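Side-chain contact in putative NADH-flavin reductase (Streptococcus pneumoniae TIGR4, PDB 4R01), which probably binds NAD(P)H through a Rossmann fold and is a putative NADH-flavin reductase: residues Val18-Lys23 and Gly190-Leu195. Sequence-based numbering, arbitrary orientation.
Sequences VEEAVK and GLVDEL
Glu20 and Val192 meet because both first torsions swing a carbon into the gap between two helices. In Glu20, CG stands opposite the backbone N (chi1 175°), and a bend about the CB-CG bond (chi2 67°) turns the carboxylate out of line. In Val192, chi1 of 179° puts CG1 across from the backbone N and turns CG2 away from the carbonyl carbon, beside N. Glu20 CG therefore comes to 3.7 Å from Val192 CG2, an ordinary van der Waals distance, and to 4.2 Å from Val192 CB, so the aliphatic part of the glutamate does the touching. The same methyl, Val192 CG2, also faces helix 12-24 one residue further on, lying 4.4 Å from Ala21 CB and 4.3 Å from Ala21 N. The methyl thus meets both Glu20 CG and the Ala21 side of the helix. The small side chain of Ala21 is consistent with the close approach of the backbones: the CA atoms of Ala21 and Val192 are 6.4 Å apart. These residues join helix 12-24, which follows the first strand of the NAD(P)-binding Rossmann fold, to helix 184-196, which precedes strand 203-209, the last in sequence of the central sheet. Leu191 and Leu195 lie against strands 61-64 and 94-98, and Leu191 also touches Ile17, so helix 184-196 packs on both the sheet and its neighbour. No hydrogen bond crosses between 18-23 and 190-195, and the two segments bury just 109 Å² together. Polar linkage comes instead through Arg24, which forms salt bridges with OE2 of Glu20 and OD1 of Asp193. Glu20 OE2 and Asp193 OD1 are 5.9 Å apart, and the shared guanidinium probably offsets the repulsion between their carboxylates. Asp193 has a further partner in Tyr165, whose hydroxyl is hydrogen-bonded to OD2.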
loop_
_atom_site.group_PDB
_atom_site.type_symbol
_atom_site.label_atom_id
_atom_site.label_comp_id
_atom_site.label_asym_id
_atom_site.label_seq_id
_atom_site.Cartn_x
_atom_site.Cartn_y
_atom_site.Cartn_z
ATOM N N VAL A 18 20.040 -26.994 4.544
ATOM C CA VAL A 18 21.035 -28.014 4.865
ATOM C C VAL A 18 21.849 -27.610 6.090
ATOM O O VAL A 18 21.956 -28.368 7.052
ATOM C CB VAL A 18 21.998 -28.271 3.684
ATOM C CG1 VAL A 18 23.193 -29.106 4.138
ATOM C CG2 VAL A 18 21.268 -28.952 2.535
ATOM N N GLU A 19 22.407 -26.405 6.047
ATOM C CA GLU A 19 23.241 -25.899 7.130
ATOM C C GLU A 19 22.472 -25.832 8.446
ATOM O O GLU A 19 23.015 -26.135 9.508
ATOM C CB GLU A 19 23.797 -24.519 6.775
ATOM C CG GLU A 19 24.664 -23.900 7.859
ATOM C CD GLU A 19 25.332 -22.615 7.407
ATOM O OE1 GLU A 19 25.487 -22.425 6.183
ATOM O OE2 GLU A 19 25.700 -21.796 8.276
ATOM N N GLU A 20 21.205 -25.439 8.370
ATOM C CA GLU A 20 20.361 -25.374 9.557
ATOM C C GLU A 20 20.066 -26.772 10.088
ATOM O O GLU A 20 20.186 -27.023 11.285
ATOM C CB GLU A 20 19.054 -24.637 9.253
ATOM C CG GLU A 20 18.055 -24.630 10.408
ATOM C CD GLU A 20 18.533 -23.830 11.609
ATOM O OE1 GLU A 20 19.340 -22.895 11.429
ATOM O OE2 GLU A 20 18.100 -24.139 12.738
ATOM N N ALA A 21 19.690 -27.681 9.194
ATOM C CA ALA A 21 19.340 -29.044 9.585
ATOM C C ALA A 21 20.546 -29.806 10.133
ATOM O O ALA A 21 20.409 -30.628 11.040
ATOM C CB ALA A 21 18.734 -29.793 8.407
ATOM N N VAL A 22 21.724 -29.533 9.579
ATOM C CA VAL A 22 22.950 -30.171 10.041
ATOM C C VAL A 22 23.264 -29.738 11.472
ATOM O O VAL A 22 23.626 -30.563 12.312
ATOM C CB VAL A 22 24.148 -29.846 9.116
ATOM C CG1 VAL A 22 25.471 -30.081 9.830
ATOM C CG2 VAL A 22 24.076 -30.677 7.841
ATOM N N LYS A 23 23.072 -28.462 11.731
ATOM C CA LYS A 23 23.319 -27.881 13.022
ATOM C C LYS A 23 22.429 -28.519 14.076
ATOM O O LYS A 23 22.828 -28.678 15.196
ATOM C CB LYS A 23 23.090 -26.400 12.950
ATOM C CG LYS A 23 24.182 -25.542 13.531
ATOM C CD LYS A 23 23.655 -24.160 13.921
ATOM C CE LYS A 23 22.906 -24.160 15.247
ATOM N NZ LYS A 23 22.734 -22.817 15.851
ATOM N N GLY A 190 12.400 -21.883 10.441
ATOM C CA GLY A 190 10.983 -22.191 10.494
ATOM C C GLY A 190 10.645 -23.502 9.812
ATOM O O GLY A 190 9.821 -24.275 10.301
ATOM N N LEU A 191 11.293 -23.760 8.680
ATOM C CA LEU A 191 11.033 -24.972 7.913
ATOM C C LEU A 191 11.491 -26.229 8.665
ATOM O O LEU A 191 10.794 -27.243 8.669
ATOM C CB LEU A 191 11.716 -24.882 6.545
ATOM C CG LEU A 191 11.381 -25.958 5.508
ATOM C CD1 LEU A 191 11.374 -25.357 4.113
ATOM C CD2 LEU A 191 12.366 -27.113 5.582
ATOM N N VAL A 192 12.658 -26.160 9.298
ATOM C CA VAL A 192 13.172 -27.296 10.062
ATOM C C VAL A 192 12.345 -27.507 11.334
ATOM O O VAL A 192 12.197 -28.635 11.811
ATOM C CB VAL A 192 14.666 -27.107 10.421
ATOM C CG1 VAL A 192 15.181 -28.277 11.246
ATOM C CG2 VAL A 192 15.494 -26.965 9.157
ATOM N N ASP A 193 11.793 -26.423 11.875
ATOM C CA ASP A 193 10.890 -26.524 13.019
ATOM C C ASP A 193 9.652 -27.332 12.652
ATOM O O ASP A 193 9.163 -28.134 13.444
ATOM C CB ASP A 193 10.479 -25.139 13.523
ATOM C CG ASP A 193 11.591 -24.438 14.277
ATOM O OD1 ASP A 193 12.611 -25.091 14.578
ATOM O OD2 ASP A 193 11.440 -23.234 14.576
ATOM N N GLU A 194 9.151 -27.116 11.441
ATOM C CA GLU A 194 8.004 -27.863 10.940
ATOM C C GLU A 194 8.389 -29.323 10.680
ATOM O O GLU A 194 7.533 -30.202 10.624
ATOM C CB GLU A 194 7.453 -27.198 9.670
ATOM C CG GLU A 194 6.340 -27.964 8.966
ATOM C CD GLU A 194 5.097 -28.127 9.822
ATOM O OE1 GLU A 194 4.804 -27.220 10.631
ATOM O OE2 GLU A 194 4.420 -29.169 9.692
ATOM N N LEU A 195 9.684 -29.582 10.533
ATOM C CA LEU A 195 10.167 -30.950 10.363
ATOM C C LEU A 195 10.245 -31.660 11.706
ATOM O O LEU A 195 9.818 -32.804 11.842
ATOM C CB LEU A 195 11.533 -30.964 9.678
ATOM C CG LEU A 195 11.500 -30.683 8.179
ATOM C CD1 LEU A 195 12.909 -30.571 7.631
ATOM C CD2 LEU A 195 10.731 -31.783 7.470
#